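Local coordinates for beta-xylosidase (Uncultured organism, PDB 4MLG), which probably hydrolyses xylo-oligosaccharides from their non-reducing ends, releasing xylose, as a beta-propeller glycoside hydrolase of family 43, at residues D23-Y28 with Y285-D290; I37-N40 with D44-N47; Y248-N253 with T259-I264. One frame throughout, in Å; residues are numbered along the deposited sequence.

Contact 1 of 3, residues D23-Y28 with Y285-D290; sequences DKLYIY and YLFHHD
Leu25 and Ile27 meet the ring of Phe287 where two antiparallel sheets of the beta-propeller face each other. Strand 24-32 belongs to one sheet and strand 283-290 to the next, so no backbone bonds join them here, and Ile27 and Phe287 stand with their CA atoms 9.0 Å apart. The contact is purely apolar, and no hydrogen bond crosses between the two segments. Leu25 and Phe287 reach toward each other from opposite directions, and both methyls of the leucine straddle the far end of the ring: CD2 lies 3.5 Å from Phe287 CZ, while CD1 leans to the CE2 side. From the two strands flanking 283-290 in its own sheet, Val305 of strand 302-308 and Val278 of strand 276-280 also touch the Phe287 ring. Ile27 comes in at a slant and touches with CD1 alone. Its CG1 is anti to the carbonyl carbon (chi1 -44°) and the chain is extended beyond, which carries that methyl out to the phenylalanine. Ile27 CD1 ends 3.7 Å from Phe287 CE1, the same ring carbon that Leu25 CD2 reaches at 3.9 Å.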
ATOM      1  N   ASP A  23       7.809   2.689  37.166  1.00 76.51           N
ATOM      2  CA  ASP A  23       7.727   1.618  38.161  1.00 78.53           C
ATOM      3  C   ASP A  23       6.369   0.915  38.175  1.00 77.21           C
ATOM      4  O   ASP A  23       6.020   0.231  39.138  1.00 77.29           O
ATOM      5  CB  ASP A  23       8.089   2.130  39.558  1.00 83.09           C
ATOM      6  CG  ASP A  23       9.503   2.667  39.629  1.00 87.10           C
ATOM      7  OD1 ASP A  23      10.291   2.387  38.700  1.00 86.29           O
ATOM      8  OD2 ASP A  23       9.827   3.364  40.613  1.00 91.24           O
ATOM      9  N   LYS A  24       5.614   1.093  37.097  1.00 76.51           N
ATOM     10  CA  LYS A  24       4.331   0.428  36.920  1.00 75.11           C
ATOM     11  C   LYS A  24       4.398  -0.451  35.682  1.00 73.33           C
ATOM     12  O   LYS A  24       5.114  -0.140  34.732  1.00 72.62           O
ATOM     13  CB  LYS A  24       3.211   1.457  36.760  1.00 74.95           C
ATOM     14  CG  LYS A  24       2.677   2.025  38.063  1.00 77.08           C
ATOM     15  CD  LYS A  24       1.640   3.105  37.796  1.00 77.55           C
ATOM     16  CE  LYS A  24       0.608   3.173  38.910  1.00 79.03           C
ATOM     17  NZ  LYS A  24      -0.219   1.935  38.963  1.00 77.37           N
ATOM     18  N   LEU A  25       3.655  -1.551  35.692  1.00 73.41           N
ATOM     19  CA  LEU A  25       3.614  -2.440  34.539  1.00 72.83           C
ATOM     20  C   LEU A  25       2.372  -2.176  33.695  1.00 70.94           C
ATOM     21  O   LEU A  25       1.251  -2.428  34.131  1.00 71.34           O
ATOM     22  CB  LEU A  25       3.656  -3.903  34.984  1.00 74.55           C
ATOM     23  CG  LEU A  25       3.573  -4.947  33.869  1.00 74.58           C
ATOM     24  CD1 LEU A  25       4.621  -6.028  34.073  1.00 75.56           C
ATOM     25  CD2 LEU A  25       2.179  -5.555  33.808  1.00 73.92           C
ATOM     26  N   TYR A  26       2.580  -1.664  32.487  1.00 69.18           N
ATOM     27  CA  TYR A  26       1.474  -1.398  31.574  1.00 66.31           C
ATOM     28  C   TYR A  26       1.348  -2.504  30.533  1.00 61.99           C
ATOM     29  O   TYR A  26       2.350  -3.039  30.058  1.00 61.31           O
ATOM     30  CB  TYR A  26       1.654  -0.045  30.882  1.00 66.20           C
ATOM     31  CG  TYR A  26       1.556   1.145  31.811  1.00 68.43           C
ATOM     32  CD1 TYR A  26       0.365   1.845  31.952  1.00 69.45           C
ATOM     33  CD2 TYR A  26       2.656   1.570  32.545  1.00 69.63           C
ATOM     34  CE1 TYR A  26       0.271   2.935  32.799  1.00 71.95           C
ATOM     35  CE2 TYR A  26       2.572   2.657  33.395  1.00 72.21           C
ATOM     36  CZ  TYR A  26       1.378   3.336  33.518  1.00 73.52           C
ATOM     37  OH  TYR A  26       1.292   4.420  34.362  1.00 76.33           O
ATOM     38  N   ILE A  27       0.113  -2.845  30.187  1.00 58.91           N
ATOM     39  CA  ILE A  27      -0.138  -3.851  29.163  1.00 55.90           C
ATOM     40  C   ILE A  27      -0.908  -3.237  28.000  1.00 56.83           C
ATOM     41  O   ILE A  27      -1.836  -2.455  28.205  1.00 59.16           O
ATOM     42  CB  ILE A  27      -0.929  -5.045  29.724  1.00 52.78           C
ATOM     43  CG1 ILE A  27      -0.368  -5.469  31.081  1.00 53.02           C
ATOM     44  CG2 ILE A  27      -0.900  -6.209  28.744  1.00 50.42           C
ATOM     45  CD1 ILE A  27      -1.110  -6.621  31.717  1.00 52.54           C
ATOM     46  N   TYR A  28      -0.517  -3.589  26.780  1.00 56.16           N
ATOM     47  CA  TYR A  28      -1.184  -3.083  25.587  1.00 56.58           C
ATOM     48  C   TYR A  28      -1.681  -4.232  24.719  1.00 55.29           C
ATOM     49  O   TYR A  28      -1.034  -4.602  23.739  1.00 54.40           O
ATOM     50  CB  TYR A  28      -0.239  -2.179  24.792  1.00 57.79           C
ATOM     51  CG  TYR A  28       0.292  -1.011  25.592  1.00 60.30           C
ATOM     52  CD1 TYR A  28      -0.427   0.172  25.687  1.00 61.48           C
ATOM     53  CD2 TYR A  28       1.511  -1.094  26.256  1.00 60.88           C
ATOM     54  CE1 TYR A  28       0.051   1.242  26.417  1.00 63.17           C
ATOM     55  CE2 TYR A  28       1.998  -0.028  26.990  1.00 62.27           C
ATOM     56  CZ  TYR A  28       1.262   1.138  27.066  1.00 63.33           C
ATOM     57  OH  TYR A  28       1.737   2.205  27.793  1.00 65.36           O
ATOM     58  N   TYR A 285       8.081 -12.461  33.759  1.00 66.70           N
ATOM     59  CA  TYR A 285       6.724 -12.939  33.520  1.00 65.07           C
ATOM     60  C   TYR A 285       6.456 -13.163  32.035  1.00 64.05           C
ATOM     61  O   TYR A 285       6.960 -12.429  31.185  1.00 64.52           O
ATOM     62  CB  TYR A 285       5.701 -11.954  34.093  1.00 64.50           C
ATOM     63  CG  TYR A 285       5.810 -11.767  35.589  1.00 66.06           C
ATOM     64  CD1 TYR A 285       5.116 -12.593  36.463  1.00 67.59           C
ATOM     65  CD2 TYR A 285       6.609 -10.767  36.128  1.00 67.18           C
ATOM     66  CE1 TYR A 285       5.214 -12.429  37.833  1.00 69.83           C
ATOM     67  CE2 TYR A 285       6.714 -10.595  37.496  1.00 69.72           C
ATOM     68  CZ  TYR A 285       6.013 -11.429  38.344  1.00 70.64           C
ATOM     69  OH  TYR A 285       6.112 -11.262  39.706  1.00 71.64           O
ATOM     70  N   LEU A 286       5.663 -14.185  31.730  1.00 62.88           N
ATOM     71  CA  LEU A 286       5.255 -14.452  30.356  1.00 60.75           C
ATOM     72  C   LEU A 286       3.773 -14.147  30.182  1.00 60.97           C
ATOM     73  O   LEU A 286       2.924 -15.013  30.397  1.00 62.58           O
ATOM     74  CB  LEU A 286       5.536 -15.908  29.977  1.00 60.25           C
ATOM     75  CG  LEU A 286       5.140 -16.330  28.558  1.00 58.24           C
ATOM     76  CD1 LEU A 286       6.018 -15.641  27.526  1.00 57.37           C
ATOM     77  CD2 LEU A 286       5.193 -17.843  28.398  1.00 58.54           C
ATOM     78  N   PHE A 287       3.462 -12.910  29.806  1.00 59.41           N
ATOM     79  CA  PHE A 287       2.085 -12.532  29.523  1.00 58.28           C
ATOM     80  C   PHE A 287       1.643 -13.196  28.226  1.00 57.29           C
ATOM     81  O   PHE A 287       2.359 -13.148  27.231  1.00 57.25           O
ATOM     82  CB  PHE A 287       1.952 -11.013  29.404  1.00 57.83           C
ATOM     83  CG  PHE A 287       2.200 -10.278  30.692  1.00 57.89           C
ATOM     84  CD1 PHE A 287       1.143  -9.912  31.509  1.00 57.39           C
ATOM     85  CD2 PHE A 287       3.487  -9.949  31.081  1.00 59.12           C
ATOM     86  CE1 PHE A 287       1.367  -9.234  32.691  1.00 58.50           C
ATOM     87  CE2 PHE A 287       3.715  -9.271  32.263  1.00 60.25           C
ATOM     88  CZ  PHE A 287       2.654  -8.916  33.069  1.00 59.90           C
ATOM     89  N   HIS A 288       0.470 -13.820  28.244  1.00 56.68           N
ATOM     90  CA  HIS A 288      -0.061 -14.493  27.062  1.00 55.31           C
ATOM     91  C   HIS A 288      -1.578 -14.619  27.153  1.00 54.37           C
ATOM     92  O   HIS A 288      -2.213 -13.896  27.919  1.00 53.26           O
ATOM     93  CB  HIS A 288       0.590 -15.869  26.882  1.00 55.71           C
ATOM     94  CG  HIS A 288       0.441 -16.773  28.067  1.00 57.11           C
ATOM     95  ND1 HIS A 288       1.097 -16.553  29.259  1.00 57.97           N
ATOM     96  CD2 HIS A 288      -0.278 -17.908  28.238  1.00 57.36           C
ATOM     97  CE1 HIS A 288       0.782 -17.508  30.116  1.00 58.66           C
ATOM     98  NE2 HIS A 288      -0.050 -18.343  29.520  1.00 58.60           N
ATOM     99  N   HIS A 289      -2.159 -15.528  26.374  1.00 55.54           N
ATOM    100  CA  HIS A 289      -3.605 -15.735  26.412  1.00 58.56           C
ATOM    101  C   HIS A 289      -4.034 -17.150  26.028  1.00 60.94           C
ATOM    102  O   HIS A 289      -3.291 -17.882  25.376  1.00 61.90           O
ATOM    103  CB  HIS A 289      -4.327 -14.714  25.522  1.00 57.97           C
ATOM    104  CG  HIS A 289      -4.003 -14.833  24.063  1.00 56.49           C
ATOM    105  ND1 HIS A 289      -3.564 -13.764  23.311  1.00 55.14           N
ATOM    106  CD2 HIS A 289      -4.067 -15.887  23.214  1.00 56.07           C
ATOM    107  CE1 HIS A 289      -3.366 -14.156  22.065  1.00 54.35           C
ATOM    108  NE2 HIS A 289      -3.660 -15.440  21.980  1.00 54.70           N
ATOM    109  N   ASP A 290      -5.242 -17.521  26.443  1.00 62.74           N
ATOM    110  CA  ASP A 290      -5.895 -18.730  25.952  1.00 63.74           C
ATOM    111  C   ASP A 290      -7.409 -18.532  25.909  1.00 63.92           C
ATOM    112  O   ASP A 290      -7.920 -17.509  26.363  1.00 63.84           O
ATOM    113  CB  ASP A 290      -5.512 -19.965  26.779  1.00 65.13           C
ATOM    114  CG  ASP A 290      -5.765 -19.788  28.266  1.00 66.86           C
ATOM    115  OD1 ASP A 290      -6.600 -18.944  28.652  1.00 66.94           O
ATOM    116  OD2 ASP A 290      -5.124 -20.513  29.055  1.00 68.20           O
TER

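Contact 2 of 3, residues I37-N40 with D44-N47; sequences IPEN and DHFN
His45 turns its side chain into the curve of residues 37-40, where its atoms meet backbone atoms or the aliphatic carbon of Glu39. At the root, CB faces two carbonyl oxygens, Ile37 O and Pro38 O, each 4.0 Å away. A chi1 of 51° sets CG between the backbone N and the carbonyl carbon, which swings the ring across Glu39. CG of the ring lies near Glu39 CA and CG, and the glutamate CG stands almost squarely over the ring centre, 3.8 Å from the centroid and 5° off the normal, in a CH-pi contact that also takes in CD2 and NE2. Further round, His45 ND1 comes within 3.1 Å of Asn40 N. Both segments belong to the long loop between strands 24-32 and 50-56 of the five-bladed propeller fold of family 43, and the chain doubles back on itself here at the protein surface. At the outer end of the ring, CE1 meets Asn40 O at 3.1 Å, the oxygen lying at the edge and near the ring plane. NE2 is 4.3 Å from Glu39 OE2, and Trp299 from another loop touches both side chains. Beside the histidine, Ile37 reaches past Asp44, its CD1 3.6 Å from Asp44 O; the isoleucine and Asn47 side chains cross at about a right angle, CD1 lying near Asn47 ND2. The Asp44 carboxylate is engaged elsewhere, OD1 forming a salt bridge with Arg81 NH1.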
ATOM      1  N   ILE A  37     -19.171 -12.307  12.210  1.00 74.39           N
ATOM      2  CA  ILE A  37     -18.510 -12.963  11.089  1.00 71.49           C
ATOM      3  C   ILE A  37     -18.078 -14.378  11.458  1.00 72.01           C
ATOM      4  O   ILE A  37     -17.395 -14.580  12.462  1.00 70.82           O
ATOM      5  CB  ILE A  37     -17.272 -12.167  10.634  1.00 66.65           C
ATOM      6  CG1 ILE A  37     -17.606 -10.678  10.523  1.00 65.28           C
ATOM      7  CG2 ILE A  37     -16.739 -12.705   9.314  1.00 65.45           C
ATOM      8  CD1 ILE A  37     -16.424  -9.817  10.147  1.00 62.89           C
ATOM      9  N   PRO A  38     -18.478 -15.367  10.643  1.00 74.39           N
ATOM     10  CA  PRO A  38     -18.058 -16.755  10.860  1.00 76.26           C
ATOM     11  C   PRO A  38     -16.567 -16.908  10.588  1.00 76.86           C
ATOM     12  O   PRO A  38     -15.976 -16.024   9.968  1.00 74.82           O
ATOM     13  CB  PRO A  38     -18.869 -17.529   9.818  1.00 77.77           C
ATOM     14  CG  PRO A  38     -19.155 -16.536   8.748  1.00 76.97           C
ATOM     15  CD  PRO A  38     -19.340 -15.228   9.457  1.00 75.50           C
ATOM     16  N   GLU A  39     -15.973 -18.006  11.046  1.00 80.32           N
ATOM     17  CA  GLU A  39     -14.541 -18.232  10.869  1.00 82.20           C
ATOM     18  C   GLU A  39     -14.126 -18.229   9.400  1.00 84.69           C
ATOM     19  O   GLU A  39     -14.933 -18.516   8.516  1.00 86.57           O
ATOM     20  CB  GLU A  39     -14.108 -19.541  11.533  1.00 85.45           C
ATOM     21  CG  GLU A  39     -13.360 -19.353  12.843  1.00 86.22           C
ATOM     22  CD  GLU A  39     -12.719 -20.636  13.335  1.00 90.05           C
ATOM     23  OE1 GLU A  39     -13.102 -21.719  12.845  1.00 93.35           O
ATOM     24  OE2 GLU A  39     -11.829 -20.561  14.208  1.00 89.97           O
ATOM     25  N   ASN A  40     -12.861 -17.903   9.152  1.00 85.59           N
ATOM     26  CA  ASN A  40     -12.345 -17.801   7.793  1.00 88.33           C
ATOM     27  C   ASN A  40     -10.830 -17.982   7.762  1.00 88.91           C
ATOM     28  O   ASN A  40     -10.151 -17.759   8.764  1.00 87.18           O
ATOM     29  CB  ASN A  40     -12.722 -16.446   7.192  1.00 87.97           C
ATOM     30  CG  ASN A  40     -12.646 -16.433   5.678  1.00 89.53           C
ATOM     31  OD1 ASN A  40     -11.989 -17.276   5.067  1.00 91.32           O
ATOM     32  ND2 ASN A  40     -13.317 -15.466   5.064  1.00 89.58           N
ATOM     33  N   ASP A  44     -10.893 -13.067   8.941  1.00 57.50           N
ATOM     34  CA  ASP A  44     -11.892 -12.004   9.028  1.00 56.33           C
ATOM     35  C   ASP A  44     -12.566 -11.975  10.399  1.00 56.30           C
ATOM     36  O   ASP A  44     -13.024 -10.924  10.849  1.00 56.75           O
ATOM     37  CB  ASP A  44     -12.942 -12.144   7.923  1.00 59.38           C
ATOM     38  CG  ASP A  44     -12.471 -11.587   6.592  1.00 61.38           C
ATOM     39  OD1 ASP A  44     -11.596 -10.695   6.596  1.00 61.65           O
ATOM     40  OD2 ASP A  44     -12.978 -12.036   5.542  1.00 62.35           O
ATOM     41  N   HIS A  45     -12.623 -13.129  11.059  1.00 56.40           N
ATOM     42  CA  HIS A  45     -13.226 -13.217  12.387  1.00 57.36           C
ATOM     43  C   HIS A  45     -12.405 -12.473  13.437  1.00 56.63           C
ATOM     44  O   HIS A  45     -12.912 -12.127  14.504  1.00 56.64           O
ATOM     45  CB  HIS A  45     -13.435 -14.677  12.800  1.00 59.83           C
ATOM     46  CG  HIS A  45     -12.212 -15.527  12.653  1.00 60.41           C
ATOM     47  ND1 HIS A  45     -11.826 -16.073  11.448  1.00 61.61           N
ATOM     48  CD2 HIS A  45     -11.292 -15.932  13.561  1.00 61.41           C
ATOM     49  CE1 HIS A  45     -10.720 -16.774  11.618  1.00 62.53           C
ATOM     50  NE2 HIS A  45     -10.376 -16.706  12.892  1.00 62.40           N
ATOM     51  N   PHE A  46     -11.133 -12.234  13.132  1.00 55.94           N
ATOM     52  CA  PHE A  46     -10.306 -11.372  13.964  1.00 54.86           C
ATOM     53  C   PHE A  46     -10.584  -9.920  13.601  1.00 55.23           C
ATOM     54  O   PHE A  46      -9.760  -9.254  12.975  1.00 55.16           O
ATOM     55  CB  PHE A  46      -8.823 -11.692  13.775  1.00 54.03           C
ATOM     56  CG  PHE A  46      -8.416 -13.030  14.323  1.00 54.56           C
ATOM     57  CD1 PHE A  46      -8.371 -13.247  15.689  1.00 54.08           C
ATOM     58  CD2 PHE A  46      -8.070 -14.066  13.473  1.00 56.19           C
ATOM     59  CE1 PHE A  46      -7.994 -14.476  16.197  1.00 55.38           C
ATOM     60  CE2 PHE A  46      -7.690 -15.298  13.976  1.00 57.33           C
ATOM     61  CZ  PHE A  46      -7.654 -15.502  15.340  1.00 56.78           C
ATOM     62  N   ASN A  47     -11.757  -9.438  13.995  1.00 56.42           N
ATOM     63  CA  ASN A  47     -12.210  -8.110  13.608  1.00 56.74           C
ATOM     64  C   ASN A  47     -12.158  -7.123  14.768  1.00 56.38           C
ATOM     65  O   ASN A  47     -13.147  -6.455  15.065  1.00 57.08           O
ATOM     66  CB  ASN A  47     -13.635  -8.185  13.052  1.00 58.77           C
ATOM     67  CG  ASN A  47     -14.010  -6.965  12.235  1.00 59.72           C
ATOM     68  OD1 ASN A  47     -13.157  -6.338  11.605  1.00 60.17           O
ATOM     69  ND2 ASN A  47     -15.292  -6.621  12.240  1.00 60.46           N
TER

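Contact 3 of 3, residues Y248-N253 with T259-I264; sequences YATGDN and TYRGVI
Tyr248 packs against Arg261 and Ile264 across a beta hairpin of strands 246-251 and 258-265; the first of these lies between 258-265 and 233-239 in its sheet, one part of the beta-propeller. A beta bulge interrupts the antiparallel pairing: Tyr248 pairs with Gly262, but Ala249 with Tyr260, a shift of one residue. The tight part lies around the tyrosine. Arg261 CB sits over one face of the ring, displaced toward its rim and 3.8 Å from the centroid, while Ile264 crosses at about a right angle, its CG1 3.5 Å from Tyr248 CD2. The phenol OH continues past the hairpin to bond Ile316 N. Without the ring, as with an alanine here, Arg261 CB and Ile264 CG1 would probably face a gap and Ile316 N would lose its phenol partner. Backbone bonds brace this region on both sides of the bulge. Arg261 N donates to Tyr248 O at 3.0 Å in the carbonyl plane, whereas Tyr248 N to Gly262 O is weak at 3.3 Å; Thr250 and Thr259 exchange a bond in each direction. Toward solvent the packing thins out to the exposed arginine. Its chain bends at chi2 (-66°), folding back over Thr250, and Thr259 CG2 lies over one guanidinium face near the rim. There Arg261 NE donates to Thr250 OG1 at 3.0 Å, the hydroxyl oxygen tilted 25° out of the guanidinium plane.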
ATOM      1  N   TYR A 248      11.792 -19.656  21.059  1.00 59.69           N
ATOM      2  CA  TYR A 248      12.720 -18.548  21.249  1.00 59.26           C
ATOM      3  C   TYR A 248      14.108 -18.860  20.703  1.00 59.06           C
ATOM      4  O   TYR A 248      14.522 -20.020  20.648  1.00 58.89           O
ATOM      5  CB  TYR A 248      12.806 -18.152  22.726  1.00 59.47           C
ATOM      6  CG  TYR A 248      13.669 -19.061  23.571  1.00 60.05           C
ATOM      7  CD1 TYR A 248      14.948 -18.675  23.957  1.00 61.01           C
ATOM      8  CD2 TYR A 248      13.207 -20.302  23.986  1.00 60.27           C
ATOM      9  CE1 TYR A 248      15.740 -19.501  24.732  1.00 62.63           C
ATOM     10  CE2 TYR A 248      13.992 -21.135  24.760  1.00 62.05           C
ATOM     11  CZ  TYR A 248      15.258 -20.730  25.130  1.00 63.17           C
ATOM     12  OH  TYR A 248      16.043 -21.556  25.900  1.00 64.44           O
ATOM     13  N   ALA A 249      14.817 -17.811  20.298  1.00 58.01           N
ATOM     14  CA  ALA A 249      16.168 -17.945  19.775  1.00 57.07           C
ATOM     15  C   ALA A 249      17.096 -16.955  20.472  1.00 57.01           C
ATOM     16  O   ALA A 249      16.637 -16.084  21.213  1.00 57.25           O
ATOM     17  CB  ALA A 249      16.173 -17.719  18.274  1.00 56.33           C
ATOM     18  N   THR A 250      18.398 -17.087  20.240  1.00 57.26           N
ATOM     19  CA  THR A 250      19.371 -16.204  20.877  1.00 57.29           C
ATOM     20  C   THR A 250      20.376 -15.621  19.887  1.00 59.40           C
ATOM     21  O   THR A 250      20.693 -16.235  18.867  1.00 59.69           O
ATOM     22  CB  THR A 250      20.129 -16.914  22.016  1.00 57.40           C
ATOM     23  OG1 THR A 250      20.699 -18.134  21.528  1.00 58.10           O
ATOM     24  CG2 THR A 250      19.188 -17.223  23.173  1.00 55.92           C
ATOM     25  N   GLY A 251      20.864 -14.424  20.198  1.00 61.19           N
ATOM     26  CA  GLY A 251      21.825 -13.734  19.358  1.00 63.74           C
ATOM     27  C   GLY A 251      22.614 -12.720  20.165  1.00 67.00           C
ATOM     28  O   GLY A 251      22.359 -12.539  21.355  1.00 67.88           O
ATOM     29  N   ASP A 252      23.569 -12.055  19.524  1.00 69.68           N
ATOM     30  CA  ASP A 252      24.425 -11.105  20.227  1.00 72.88           C
ATOM     31  C   ASP A 252      24.205  -9.658  19.781  1.00 70.75           C
ATOM     32  O   ASP A 252      24.857  -8.742  20.283  1.00 70.87           O
ATOM     33  CB  ASP A 252      25.900 -11.491  20.070  1.00 79.39           C
ATOM     34  CG  ASP A 252      26.391 -11.364  18.638  1.00 83.80           C
ATOM     35  OD1 ASP A 252      25.567 -11.485  17.708  1.00 83.92           O
ATOM     36  OD2 ASP A 252      27.604 -11.144  18.442  1.00 86.74           O
ATOM     37  N   ASN A 253      23.284  -9.461  18.843  1.00 68.55           N
ATOM     38  CA  ASN A 253      22.975  -8.125  18.339  1.00 66.42           C
ATOM     39  C   ASN A 253      21.592  -8.079  17.688  1.00 64.83           C
ATOM     40  O   ASN A 253      21.097  -9.102  17.216  1.00 63.41           O
ATOM     41  CB  ASN A 253      24.062  -7.657  17.364  1.00 64.37           C
ATOM     42  CG  ASN A 253      23.994  -8.364  16.028  1.00 60.42           C
ATOM     43  OD1 ASN A 253      23.426  -7.845  15.068  1.00 56.41           O
ATOM     44  ND2 ASN A 253      24.583  -9.552  15.955  1.00 61.82           N
ATOM     45  N   THR A 259      19.875 -18.009  16.673  1.00 59.10           N
ATOM     46  CA  THR A 259      19.864 -19.465  16.675  1.00 59.06           C
ATOM     47  C   THR A 259      18.765 -20.010  17.581  1.00 58.18           C
ATOM     48  O   THR A 259      18.705 -19.675  18.765  1.00 58.03           O
ATOM     49  CB  THR A 259      21.226 -20.028  17.127  1.00 61.46           C
ATOM     50  OG1 THR A 259      22.197 -19.817  16.093  1.00 63.26           O
ATOM     51  CG2 THR A 259      21.124 -21.514  17.424  1.00 60.50           C
ATOM     52  N   TYR A 260      17.895 -20.842  17.011  1.00 57.94           N
ATOM     53  CA  TYR A 260      16.820 -21.497  17.756  1.00 58.15           C
ATOM     54  C   TYR A 260      17.339 -22.211  19.001  1.00 58.91           C
ATOM     55  O   TYR A 260      18.417 -22.809  18.983  1.00 58.37           O
ATOM     56  CB  TYR A 260      16.079 -22.496  16.859  1.00 58.84           C
ATOM     57  CG  TYR A 260      15.090 -23.379  17.594  1.00 60.79           C
ATOM     58  CD1 TYR A 260      13.790 -22.952  17.833  1.00 60.25           C
ATOM     59  CD2 TYR A 260      15.456 -24.645  18.044  1.00 62.20           C
ATOM     60  CE1 TYR A 260      12.884 -23.757  18.504  1.00 60.22           C
ATOM     61  CE2 TYR A 260      14.558 -25.453  18.715  1.00 62.28           C
ATOM     62  CZ  TYR A 260      13.274 -25.005  18.941  1.00 61.58           C
ATOM     63  OH  TYR A 260      12.378 -25.809  19.608  1.00 62.54           O
ATOM     64  N   ARG A 261      16.562 -22.152  20.078  1.00 59.03           N
ATOM     65  CA  ARG A 261      16.959 -22.764  21.340  1.00 61.14           C
ATOM     66  C   ARG A 261      15.959 -23.805  21.831  1.00 60.44           C
ATOM     67  O   ARG A 261      16.326 -24.953  22.082  1.00 60.98           O
ATOM     68  CB  ARG A 261      17.183 -21.692  22.407  1.00 63.71           C
ATOM     69  CG  ARG A 261      18.448 -20.881  22.196  1.00 67.65           C
ATOM     70  CD  ARG A 261      19.674 -21.761  22.359  1.00 72.72           C
ATOM     71  NE  ARG A 261      20.882 -21.137  21.829  1.00 76.37           N
ATOM     72  CZ  ARG A 261      21.745 -21.751  21.027  1.00 78.25           C
ATOM     73  NH1 ARG A 261      21.534 -23.010  20.664  1.00 78.09           N
ATOM     74  NH2 ARG A 261      22.819 -21.110  20.588  1.00 78.92           N
ATOM     75  N   GLY A 262      14.698 -23.407  21.970  1.00 58.85           N
ATOM     76  CA  GLY A 262      13.683 -24.320  22.461  1.00 58.67           C
ATOM     77  C   GLY A 262      12.271 -23.765  22.466  1.00 57.01           C
ATOM     78  O   GLY A 262      11.924 -22.899  21.662  1.00 55.19           O
ATOM     79  N   VAL A 263      11.455 -24.277  23.381  1.00 57.11           N
ATOM     80  CA  VAL A 263      10.054 -23.890  23.475  1.00 54.25           C
ATOM     81  C   VAL A 263       9.769 -23.208  24.808  1.00 54.27           C
ATOM     82  O   VAL A 263      10.105 -23.737  25.867  1.00 55.71           O
ATOM     83  CB  VAL A 263       9.130 -25.119  23.330  1.00 53.61           C
ATOM     84  CG1 VAL A 263       7.669 -24.724  23.514  1.00 53.10           C
ATOM     85  CG2 VAL A 263       9.343 -25.789  21.982  1.00 52.85           C
ATOM     86  N   ILE A 264       9.154 -22.031  24.755  1.00 54.19           N
ATOM     87  CA  ILE A 264       8.764 -21.327  25.971  1.00 55.45           C
ATOM     88  C   ILE A 264       7.382 -21.780  26.427  1.00 58.20           C
ATOM     89  O   ILE A 264       7.160 -22.032  27.611  1.00 58.97           O
ATOM     90  CB  ILE A 264       8.743 -19.798  25.768  1.00 52.37           C
ATOM     91  CG1 ILE A 264      10.109 -19.296  25.300  1.00 51.63           C
ATOM     92  CG2 ILE A 264       8.340 -19.089  27.051  1.00 52.08           C
ATOM     93  CD1 ILE A 264      10.189 -17.786  25.185  1.00 51.36           C
TER

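The three contacts lie within the single family 43 propeller. Contact 1 packs a strand from near the start of the chain against one from near its end, consistent with the propeller's sheets being brought round into a closed ring. Contacts 2 and 3 are local and nested inside the span it closes, contact 2 coming first: contact 3 is pairing within one sheet, contact 2 shapes a surface loop. Centres of contacts 1 and 3 are 21 Å apart, but the two touch where Leu286 CD2 packs on Ile264 CG2 at 3.6 Å. Contact 2 lies about 7 Å from contact 1 and about 20 Å from contact 3 by nearest atoms, across the chain's centre from the latter.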